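Local coordinates for protein insecticidal Delta-Endotoxin Cry8Ea1 (Bacillus Thuringiensis, PDB 3EB7) that is toxic to the soil-dwelling larvae of Holotrichia parallela, probably by forming pores in the membranes of gut cells, at residues G338-K343 with A437-T442; K374-F379 with P407-Y412; I111-F116 with Y168-S173. One frame throughout, in Å; residues are numbered along the deposited sequence. Where two conformers were deposited one is given.

Contact 1: residues G338-K343 with A437-T442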
loop_
_atom_site.group_PDB
_atom_site.type_symbol
_atom_site.label_atom_id
_atom_site.label_comp_id
_atom_site.label_asym_id
_atom_site.label_seq_id
_atom_site.Cartn_x
_atom_site.Cartn_y
_atom_site.Cartn_z
ATOM N N GLY A 338 -3.745 -18.538 -9.748
ATOM C CA GLY A 338 -2.869 -17.778 -10.617
ATOM C C GLY A 338 -3.463 -16.537 -11.246
ATOM O O GLY A 338 -2.755 -15.797 -11.904
ATOM N N PHE A 339 -4.758 -16.308 -11.053
ATOM C CA PHE A 339 -5.457 -15.155 -11.635
ATOM C C PHE A 339 -5.439 -13.904 -10.750
ATOM O O PHE A 339 -5.854 -13.929 -9.570
ATOM C CB PHE A 339 -6.941 -15.489 -11.912
ATOM C CG PHE A 339 -7.197 -16.176 -13.244
ATOM C CD1 PHE A 339 -7.597 -17.508 -13.283
ATOM C CD2 PHE A 339 -7.072 -15.476 -14.445
ATOM C CE1 PHE A 339 -7.838 -18.154 -14.484
ATOM C CE2 PHE A 339 -7.335 -16.120 -15.695
ATOM C CZ PHE A 339 -7.722 -17.467 -15.699
ATOM N N ASP A 340 -4.993 -12.810 -11.362
ATOM C CA ASP A 340 -5.198 -11.468 -10.885
ATOM C C ASP A 340 -6.568 -10.988 -11.357
ATOM O O ASP A 340 -6.753 -10.729 -12.566
ATOM C CB ASP A 340 -4.122 -10.540 -11.469
ATOM C CG ASP A 340 -2.768 -10.658 -10.738
ATOM O OD1 ASP A 340 -2.637 -11.399 -9.746
ATOM O OD2 ASP A 340 -1.801 -10.023 -11.182
ATOM N N VAL A 341 -7.526 -10.905 -10.430
ATOM C CA VAL A 341 -8.771 -10.213 -10.682
ATOM C C VAL A 341 -8.558 -8.695 -10.508
ATOM O O VAL A 341 -8.436 -8.205 -9.407
ATOM C CB VAL A 341 -9.868 -10.718 -9.764
ATOM C CG1 VAL A 341 -11.146 -9.962 -9.992
ATOM C CG2 VAL A 341 -10.086 -12.206 -9.999
ATOM N N TYR A 342 -8.496 -7.965 -11.616
ATOM C CA TYR A 342 -8.188 -6.536 -11.576
ATOM C C TYR A 342 -9.410 -5.614 -11.485
ATOM O O TYR A 342 -9.264 -4.429 -11.233
ATOM C CB TYR A 342 -7.263 -6.157 -12.745
ATOM C CG TYR A 342 -7.805 -6.499 -14.104
ATOM C CD1 TYR A 342 -8.629 -5.595 -14.803
ATOM C CD2 TYR A 342 -7.519 -7.735 -14.692
ATOM C CE1 TYR A 342 -9.177 -5.939 -16.069
ATOM C CE2 TYR A 342 -8.046 -8.077 -15.951
ATOM C CZ TYR A 342 -8.857 -7.176 -16.634
ATOM O OH TYR A 342 -9.375 -7.537 -17.863
ATOM N N LYS A 343 -10.609 -6.152 -11.678
ATOM C CA LYS A 343 -11.818 -5.336 -11.608
ATOM C C LYS A 343 -12.996 -6.202 -11.277
ATOM O O LYS A 343 -13.114 -7.316 -11.770
ATOM C CB LYS A 343 -12.081 -4.610 -12.929
ATOM C CG LYS A 343 -13.427 -3.854 -12.955
ATOM C CD LYS A 343 -13.435 -2.771 -14.007
ATOM C CE LYS A 343 -14.362 -3.045 -15.126
ATOM N NZ LYS A 343 -15.539 -2.150 -15.080
ATOM N N ALA A 437 3.340 -6.325 -5.138
ATOM C CA ALA A 437 3.569 -7.507 -4.352
ATOM C C ALA A 437 3.430 -8.756 -5.242
ATOM O O ALA A 437 2.341 -9.196 -5.564
ATOM C CB ALA A 437 2.587 -7.521 -3.197
ATOM N N ASP A 438 4.556 -9.327 -5.632
ATOM C CA ASP A 438 4.554 -10.343 -6.660
ATOM C C ASP A 438 4.091 -11.698 -6.129
ATOM O O ASP A 438 3.978 -11.900 -4.933
ATOM C CB ASP A 438 5.923 -10.397 -7.402
ATOM C CG ASP A 438 7.063 -11.014 -6.566
ATOM O OD1 ASP A 438 6.869 -11.502 -5.424
ATOM O OD2 ASP A 438 8.198 -11.017 -7.082
ATOM N N ARG A 439 3.848 -12.610 -7.059
ATOM C CA ARG A 439 3.362 -13.954 -6.800
ATOM C C ARG A 439 4.447 -14.995 -6.562
ATOM O O ARG A 439 4.162 -16.100 -6.095
ATOM C CB ARG A 439 2.539 -14.398 -8.009
ATOM C CG ARG A 439 1.282 -13.581 -8.210
ATOM C CD ARG A 439 0.437 -14.250 -9.307
ATOM N NE ARG A 439 -0.892 -13.716 -9.182
ATOM C CZ ARG A 439 -1.898 -14.325 -8.584
ATOM N NH1 ARG A 439 -1.750 -15.553 -8.116
ATOM N NH2 ARG A 439 -3.063 -13.693 -8.483
ATOM N N THR A 440 5.685 -14.635 -6.868
ATOM C CA THR A 440 6.767 -15.600 -7.060
ATOM C C THR A 440 7.966 -15.377 -6.142
ATOM O O THR A 440 8.910 -16.203 -6.143
ATOM C CB THR A 440 7.309 -15.508 -8.538
ATOM O OG1 THR A 440 7.497 -14.129 -8.873
ATOM C CG2 THR A 440 6.328 -16.138 -9.574
ATOM N N ASN A 441 7.971 -14.264 -5.392
ATOM C CA ASN A 441 9.191 -13.865 -4.661
ATOM C C ASN A 441 10.475 -13.978 -5.528
ATOM O O ASN A 441 11.433 -14.708 -5.200
ATOM C CB ASN A 441 9.342 -14.666 -3.363
ATOM C CG ASN A 441 8.273 -14.348 -2.351
ATOM O OD1 ASN A 441 7.832 -13.199 -2.241
ATOM N ND2 ASN A 441 7.847 -15.363 -1.597
ATOM N N THR A 442 10.469 -13.254 -6.638
ATOM C CA THR A 442 11.566 -13.239 -7.589
ATOM C C THR A 442 12.733 -12.497 -6.984
ATOM O O THR A 442 12.548 -11.450 -6.385
ATOM C CB THR A 442 11.140 -12.558 -8.918
ATOM O OG1 THR A 442 10.070 -13.308 -9.495
ATOM C CG2 THR A 442 12.284 -12.484 -9.949
#

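Contact 2: residues K374-F379 with P407-Y412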
loop_
_atom_site.group_PDB
_atom_site.type_symbol
_atom_site.label_atom_id
_atom_site.label_comp_id
_atom_site.label_asym_id
_atom_site.label_seq_id
_atom_site.Cartn_x
_atom_site.Cartn_y
_atom_site.Cartn_z
ATOM N N LYS A 374 -0.384 -13.643 -19.629
ATOM C CA LYS A 374 -1.297 -12.549 -20.022
ATOM C C LYS A 374 -2.657 -13.009 -20.623
ATOM O O LYS A 374 -3.340 -12.265 -21.341
ATOM C CB LYS A 374 -0.589 -11.567 -20.970
ATOM C CG LYS A 374 0.739 -11.015 -20.459
ATOM C CD LYS A 374 0.699 -10.407 -19.025
ATOM C CE LYS A 374 2.144 -9.963 -18.620
ATOM N NZ LYS A 374 2.417 -9.783 -17.133
ATOM N N TYR A 375 -3.043 -14.240 -20.333
ATOM C CA TYR A 375 -4.332 -14.736 -20.734
ATOM C C TYR A 375 -5.461 -14.104 -19.878
ATOM O O TYR A 375 -5.426 -14.153 -18.655
ATOM C CB TYR A 375 -4.346 -16.265 -20.697
ATOM C CG TYR A 375 -5.712 -16.816 -20.976
ATOM C CD1 TYR A 375 -6.213 -16.858 -22.277
ATOM C CD2 TYR A 375 -6.525 -17.267 -19.926
ATOM C CE1 TYR A 375 -7.493 -17.327 -22.532
ATOM C CE2 TYR A 375 -7.791 -17.745 -20.167
ATOM C CZ TYR A 375 -8.267 -17.774 -21.474
ATOM O OH TYR A 375 -9.524 -18.236 -21.710
ATOM N N LYS A 376 -6.447 -13.507 -20.560
ATOM C CA LYS A 376 -7.571 -12.797 -19.938
ATOM C C LYS A 376 -8.879 -13.568 -20.015
ATOM O O LYS A 376 -9.169 -14.253 -21.001
ATOM C CB LYS A 376 -7.776 -11.442 -20.616
ATOM C CG LYS A 376 -6.597 -10.491 -20.489
ATOM C CD LYS A 376 -6.900 -9.164 -21.184
ATOM C CE LYS A 376 -7.193 -9.376 -22.667
ATOM N NZ LYS A 376 -5.983 -9.876 -23.423
ATOM N N THR A 377 -9.670 -13.467 -18.958
ATOM C CA THR A 377 -11.003 -14.068 -18.920
ATOM C C THR A 377 -11.940 -13.287 -17.981
ATOM O O THR A 377 -11.485 -12.477 -17.160
ATOM C CB THR A 377 -10.941 -15.587 -18.566
ATOM O OG1 THR A 377 -12.126 -16.247 -19.058
ATOM C CG2 THR A 377 -10.837 -15.806 -17.068
ATOM N N THR A 378 -13.244 -13.491 -18.149
ATOM C CA THR A 378 -14.267 -12.958 -17.238
ATOM C C THR A 378 -14.917 -14.092 -16.474
ATOM O O THR A 378 -15.169 -15.154 -17.029
ATOM C CB THR A 378 -15.379 -12.206 -18.006
ATOM O OG1 THR A 378 -14.771 -11.298 -18.919
ATOM C CG2 THR A 378 -16.266 -11.396 -17.096
ATOM N N PHE A 379 -15.192 -13.859 -15.198
ATOM C CA PHE A 379 -16.002 -14.780 -14.396
ATOM C C PHE A 379 -17.233 -14.012 -14.008
ATOM O O PHE A 379 -17.141 -12.898 -13.523
ATOM C CB PHE A 379 -15.231 -15.227 -13.142
ATOM C CG PHE A 379 -13.924 -15.935 -13.455
ATOM C CD1 PHE A 379 -12.706 -15.287 -13.281
ATOM C CD2 PHE A 379 -13.924 -17.254 -13.946
ATOM C CE1 PHE A 379 -11.496 -15.940 -13.568
ATOM C CE2 PHE A 379 -12.739 -17.926 -14.244
ATOM C CZ PHE A 379 -11.511 -17.271 -14.045
ATOM N N PRO A 407 -4.716 -0.154 -21.483
ATOM C CA PRO A 407 -5.843 -0.866 -20.934
ATOM C C PRO A 407 -5.632 -1.209 -19.449
ATOM O O PRO A 407 -4.497 -1.343 -18.981
ATOM C CB PRO A 407 -5.945 -2.113 -21.809
ATOM C CG PRO A 407 -4.695 -2.187 -22.530
ATOM C CD PRO A 407 -4.161 -0.828 -22.667
ATOM N N ASN A 408 -6.746 -1.278 -18.729
ATOM C CA ASN A 408 -6.718 -1.588 -17.310
ATOM C C ASN A 408 -6.056 -2.936 -16.987
ATOM O O ASN A 408 -5.425 -3.060 -15.941
ATOM C CB ASN A 408 -8.108 -1.423 -16.674
ATOM C CG ASN A 408 -9.186 -2.320 -17.288
ATOM O OD1 ASN A 408 -8.965 -3.055 -18.262
ATOM N ND2 ASN A 408 -10.363 -2.282 -16.684
ATOM N N TYR A 409 -6.151 -3.915 -17.901
ATOM C CA TYR A 409 -5.479 -5.228 -17.720
ATOM C C TYR A 409 -3.947 -5.187 -17.810
ATOM O O TYR A 409 -3.263 -6.206 -17.494
ATOM C CB TYR A 409 -6.028 -6.298 -18.654
ATOM C CG TYR A 409 -5.904 -5.978 -20.108
ATOM C CD1 TYR A 409 -4.695 -6.138 -20.767
ATOM C CD2 TYR A 409 -7.017 -5.532 -20.841
ATOM C CE1 TYR A 409 -4.578 -5.839 -22.148
ATOM C CE2 TYR A 409 -6.921 -5.225 -22.235
ATOM C CZ TYR A 409 -5.698 -5.381 -22.862
ATOM O OH TYR A 409 -5.560 -5.084 -24.200
ATOM N N GLU A 410 -3.412 -4.049 -18.273
ATOM C CA GLU A 410 -1.979 -3.758 -18.169
ATOM C C GLU A 410 -1.617 -2.854 -16.987
ATOM O O GLU A 410 -0.606 -3.080 -16.358
ATOM C CB GLU A 410 -1.411 -3.198 -19.484
ATOM C CG GLU A 410 -1.677 -4.154 -20.676
ATOM C CD GLU A 410 -1.015 -3.730 -22.010
ATOM O OE1 GLU A 410 -0.431 -4.634 -22.686
ATOM O OE2 GLU A 410 -1.065 -2.518 -22.380
ATOM N N ALA A 411 -2.457 -1.882 -16.639
ATOM C CA ALA A 411 -2.083 -0.881 -15.641
ATOM C C ALA A 411 -2.790 -0.977 -14.259
ATOM O O ALA A 411 -2.676 -0.070 -13.429
ATOM C CB ALA A 411 -2.252 0.488 -16.228
ATOM N N TYR A 412 -3.490 -2.073 -14.001
ATOM C CA TYR A 412 -4.229 -2.231 -12.767
ATOM C C TYR A 412 -3.304 -2.106 -11.532
ATOM O O TYR A 412 -2.153 -2.528 -11.572
ATOM C CB TYR A 412 -5.018 -3.555 -12.755
ATOM C CG TYR A 412 -4.206 -4.817 -12.880
ATOM C CD1 TYR A 412 -3.799 -5.521 -11.734
ATOM C CD2 TYR A 412 -3.860 -5.345 -14.155
ATOM C CE1 TYR A 412 -3.070 -6.703 -11.829
ATOM C CE2 TYR A 412 -3.105 -6.536 -14.261
ATOM C CZ TYR A 412 -2.728 -7.207 -13.090
ATOM O OH TYR A 412 -1.991 -8.391 -13.168
HETATM O O HOH W 1 -0.448 -9.167 -15.510
#

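Contact 3: residues I111-F116 with Y168-S173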
loop_
_atom_site.group_PDB
_atom_site.type_symbol
_atom_site.label_atom_id
_atom_site.label_comp_id
_atom_site.label_asym_id
_atom_site.label_seq_id
_atom_site.Cartn_x
_atom_site.Cartn_y
_atom_site.Cartn_z
ATOM N N ILE A 111 16.379 27.199 -4.772
ATOM C CA ILE A 111 15.103 27.921 -4.638
ATOM C C ILE A 111 13.991 26.962 -4.222
ATOM O O ILE A 111 13.173 27.300 -3.374
ATOM C CB ILE A 111 14.717 28.715 -5.939
ATOM C CG1 ILE A 111 15.557 30.009 -6.052
ATOM C CG2 ILE A 111 13.190 28.969 -6.018
ATOM C CD1 ILE A 111 15.725 30.524 -7.470
ATOM N N LEU A 112 13.956 25.762 -4.795
ATOM C CA LEU A 112 12.930 24.786 -4.392
ATOM C C LEU A 112 13.093 24.374 -2.946
ATOM O O LEU A 112 12.144 24.436 -2.173
ATOM C CB LEU A 112 12.875 23.572 -5.319
ATOM C CG LEU A 112 12.152 23.901 -6.620
ATOM C CD1 LEU A 112 12.393 22.801 -7.598
ATOM C CD2 LEU A 112 10.626 24.163 -6.392
ATOM N N ASP A 113 14.314 24.021 -2.570
ATOM C CA ASP A 113 14.591 23.525 -1.224
ATOM C C ASP A 113 14.179 24.606 -0.220
ATOM O O ASP A 113 13.483 24.367 0.767
ATOM C CB ASP A 113 16.071 23.118 -1.111
ATOM C CG ASP A 113 16.468 22.716 0.299
ATOM O OD1 ASP A 113 17.414 23.292 0.853
ATOM O OD2 ASP A 113 15.818 21.836 0.881
ATOM N N SER A 114 14.557 25.823 -0.521
ATOM C CA SER A 114 14.222 26.946 0.342
ATOM C C SER A 114 12.713 27.146 0.512
ATOM O O SER A 114 12.254 27.429 1.605
ATOM C CB SER A 114 14.901 28.217 -0.162
ATOM O OG SER A 114 14.063 29.327 0.062
ATOM N N LEU A 115 11.955 26.963 -0.568
ATOM C CA LEU A 115 10.489 27.082 -0.564
ATOM C C LEU A 115 9.833 25.935 0.232
ATOM O O LEU A 115 8.899 26.137 1.036
ATOM C CB LEU A 115 10.003 27.073 -2.025
ATOM C CG LEU A 115 9.635 28.303 -2.890
ATOM C CD1 LEU A 115 9.918 29.647 -2.295
ATOM C CD2 LEU A 115 10.194 28.187 -4.290
ATOM N N PHE A 116 10.342 24.725 0.036
ATOM C CA PHE A 116 9.888 23.587 0.808
ATOM C C PHE A 116 10.055 23.838 2.282
ATOM O O PHE A 116 9.102 23.695 3.028
ATOM C CB PHE A 116 10.587 22.307 0.373
ATOM C CG PHE A 116 9.973 21.686 -0.817
ATOM C CD1 PHE A 116 10.690 21.559 -1.996
ATOM C CD2 PHE A 116 8.646 21.225 -0.770
ATOM C CE1 PHE A 116 10.100 20.962 -3.124
ATOM C CE2 PHE A 116 8.046 20.629 -1.870
ATOM C CZ PHE A 116 8.762 20.500 -3.057
ATOM N N TYR A 168 22.302 15.621 2.624
ATOM C CA TYR A 168 22.092 14.232 2.977
ATOM C C TYR A 168 21.634 14.050 4.437
ATOM O O TYR A 168 20.722 13.278 4.711
ATOM C CB TYR A 168 23.326 13.386 2.685
ATOM C CG TYR A 168 23.057 11.928 2.986
ATOM C CD1 TYR A 168 23.527 11.334 4.168
ATOM C CD2 TYR A 168 22.271 11.156 2.118
ATOM C CE1 TYR A 168 23.266 10.003 4.450
ATOM C CE2 TYR A 168 21.990 9.854 2.396
ATOM C CZ TYR A 168 22.496 9.273 3.573
ATOM O OH TYR A 168 22.223 7.945 3.832
ATOM N N ASN A 169 22.243 14.776 5.366
ATOM C CA ASN A 169 21.814 14.702 6.739
ATOM C C ASN A 169 20.430 15.277 6.924
ATOM O O ASN A 169 19.663 14.788 7.710
ATOM C CB ASN A 169 22.845 15.386 7.678
ATOM C CG ASN A 169 24.180 14.613 7.742
ATOM O OD1 ASN A 169 24.193 13.391 7.682
ATOM N ND2 ASN A 169 25.291 15.329 7.824
ATOM N N ARG A 170 20.099 16.330 6.201
ATOM C CA ARG A 170 18.741 16.857 6.292
ATOM C C ARG A 170 17.740 15.863 5.699
ATOM O O ARG A 170 16.659 15.673 6.241
ATOM C CB ARG A 170 18.643 18.223 5.622
ATOM C CG ARG A 170 17.428 19.057 6.081
ATOM C CD ARG A 170 17.801 20.557 6.091
ATOM N NE ARG A 170 18.465 20.956 4.857
ATOM C CZ ARG A 170 17.808 21.392 3.779
ATOM N NH1 ARG A 170 16.476 21.488 3.789
ATOM N NH2 ARG A 170 18.481 21.745 2.689
ATOM N N GLN A 171 18.098 15.228 4.584
ATOM C CA GLN A 171 17.211 14.257 3.974
ATOM C C GLN A 171 16.921 13.123 4.970
ATOM O O GLN A 171 15.770 12.695 5.087
ATOM C CB GLN A 171 17.755 13.739 2.645
ATOM C CG GLN A 171 16.746 12.857 1.874
ATOM C CD GLN A 171 17.366 12.007 0.797
ATOM O OE1 GLN A 171 18.431 11.415 0.976
ATOM N NE2 GLN A 171 16.692 11.916 -0.321
ATOM N N MET A 172 17.927 12.641 5.703
ATOM C CA MET A 172 17.700 11.591 6.719
ATOM C C MET A 172 16.816 12.079 7.845
ATOM O O MET A 172 15.936 11.372 8.316
ATOM C CB MET A 172 19.013 11.109 7.312
ATOM C CG MET A 172 19.900 10.404 6.329
ATOM S SD MET A 172 21.140 9.529 7.285
ATOM C CE MET A 172 22.039 10.905 8.049
ATOM N N SER A 173 17.058 13.304 8.279
ATOM C CA SER A 173 16.243 13.859 9.330
ATOM C C SER A 173 14.789 14.022 8.849
ATOM O O SER A 173 13.838 13.864 9.614
ATOM C CB SER A 173 16.844 15.186 9.803
ATOM O OG SER A 173 15.894 15.929 10.567
#

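Contact 1: residues G338-K343 with A437-T442
R439 reaches from the loop 437-442 to the start of strand 340-352, and pairs with D340. In the three-domain fold of Cry toxins this joins a sheet of the middle, beta-prism domain to the link leading into the C-terminal beta domain. R439 is the residue of its loop that crosses, and a long side chain is needed, since R439 CA lies 9.8 Å from D340 CA. CB points toward the strand. CG lies anti to the carbonyl carbon (chi1 -65°), and the chain then runs extended through CD to NE, carrying the charge past D340 in the opposite direction. R439 NE gives the first hydrogen bond, 3.0 Å to D340 OD1 and rather bent at 140°. NH2 gives a shorter, straighter one to the same oxygen, with R439 NH2 2.7 Å from D340 OD1 and an N-H...O angle of 154°. Both use the side of the guanidinium, whose plane holds OD1. NH2 meets OD1 nearly in line with its C-O bond, whereas NE reaches it from above the carboxylate plane. Aspartate suits this place because its oxygens can serve several donors: R415 adds a second positive partner at OD1, and Y412 OH bonds to OD2. So much positive charge would probably keep the buried acid ionised. The positive phi of G338 favours glycine in its own right, and the peptide that follows it lies over a face of the guanidinium. D438 steadies the R439 loop in an Asx motif, its OD1 taking the amide of N441, and it also forms a salt bridge with K455. Above the guanidinium centre sits G338 O, 3.7 Å from R439 CZ, while R439 NH1 lies 3.5 Å from G338 CA.

Contact 2: residues K374-F379 with P407-Y412
K376 lays its aliphatic chain over one face of the Y409 ring, combining a CH-pi contact with a cation-pi interaction. Both side-chain conformations contribute. In Y409, CG lies between the backbone N and the carbonyl carbon (chi1 59°), a crowded rotamer that stands the ring up beside its short helix with a face turned to the strand. K376 starts out simply, with CG anti to its carbonyl carbon and the chain straight as far as CD, and then turns twice, at chi3 (-60°) and chi4 (-66°). The straight part brings CD down on the ring, K376 CD being 3.5 Å from Y409 CG and 3.7 Å from the ring centroid. The two turns fold the ammonium back, so that K376 NZ also stands over the face, 4.6 Å from the Y409 centroid. Lysine suits this place at the surface because its methylenes can cover an aromatic face while its charge meets the pi cloud and stays near solvent. The opposite face of the ring rests on P407 CB, leaving the ring sandwiched between aliphatic groups. P407 is the N-cap residue, and its carbonyl oxygen receives the amides of E410 and A411. A second, looser link passes through a water that donates to Y412 OH (2.9 Å) and accepts only weakly from K374 NZ (3.3 Å); K374 NZ is also bonded to P371 O. On the strand side, K376 belongs to 376-381, an outermost strand of a four-stranded antiparallel sheet in the middle, beta-prism domain of Cry toxins, and its side chain also touches I369 of the adjoining strand 357-369. Helix 408-411 lies against that sheet, with Y409 packing on Y342 of strand 340-352 and N408 bonding to E396 of helix 395-398.

Contact 3: residues I111-F116 with Y168-S173
D113 of helix 99-119 and R170 of helix 161-191 meet from opposite directions, and this single pair makes the contact. The helices stand well apart, with D113 CA 10.9 Å from R170 CA, so two side chains pointing at each other must bridge the distance. The grip is end-on and two-pronged: R170 NH2 lies 2.6 Å from D113 OD1, and R170 NH1 lies 3.0 Å from D113 OD2. The planes of carboxylate and guanidinium are twisted 43° apart. OD2 accepts through its syn lone pair, while NH2 reaches OD1 on the syn side but somewhat out of the carboxylate plane. D113 extends directly at its partner with CG opposite the backbone N (chi1 175°); R170 bends at chi2 and chi3 to bring its NH edge round.

The tight side belongs to D113. It is buried against L147 of helix 133-153, and its OD2 also takes a hydrogen bond from H143 NE2 of that helix; the ring of H143 stacks on F116. Aspartate suits this place, since its two oxygens can take the arginine and the imidazole N-H together, and the arginine would probably offset its buried charge. The loose side belongs to R170, which is partly exposed, as suits a long, flexible chain that can keep contact with solvent. This bridge between two outer helices, joined by H143 of helix 133-153, lies in the N-terminal helical bundle of Cry toxins, in which the helix corresponding to 133-153 is central and ringed by the others.

Overall arrangement
From the N terminus, contact 3 comes first. It closes a loop of 51 residues that includes helix 133-153, and ties helix 99-119 to helix 161-191 within the N-terminal bundle. The chain then enters the beta-rich part, where contact 1 opens at 338-343 and closes only at 437-442, tying the sheet of strand 340-352 to the loop before strand 442-443. Contact 2 is nested within this span and ties outermost strand 376-381 of the same sheet to helix 408-411. Contacts 1 and 2, their centres about 12 Å apart, touch where Y342 packs on Y412. Contact 3 lies across the chain's centre, about 37 Å from contact 1 and 41 Å from contact 2, centre to centre.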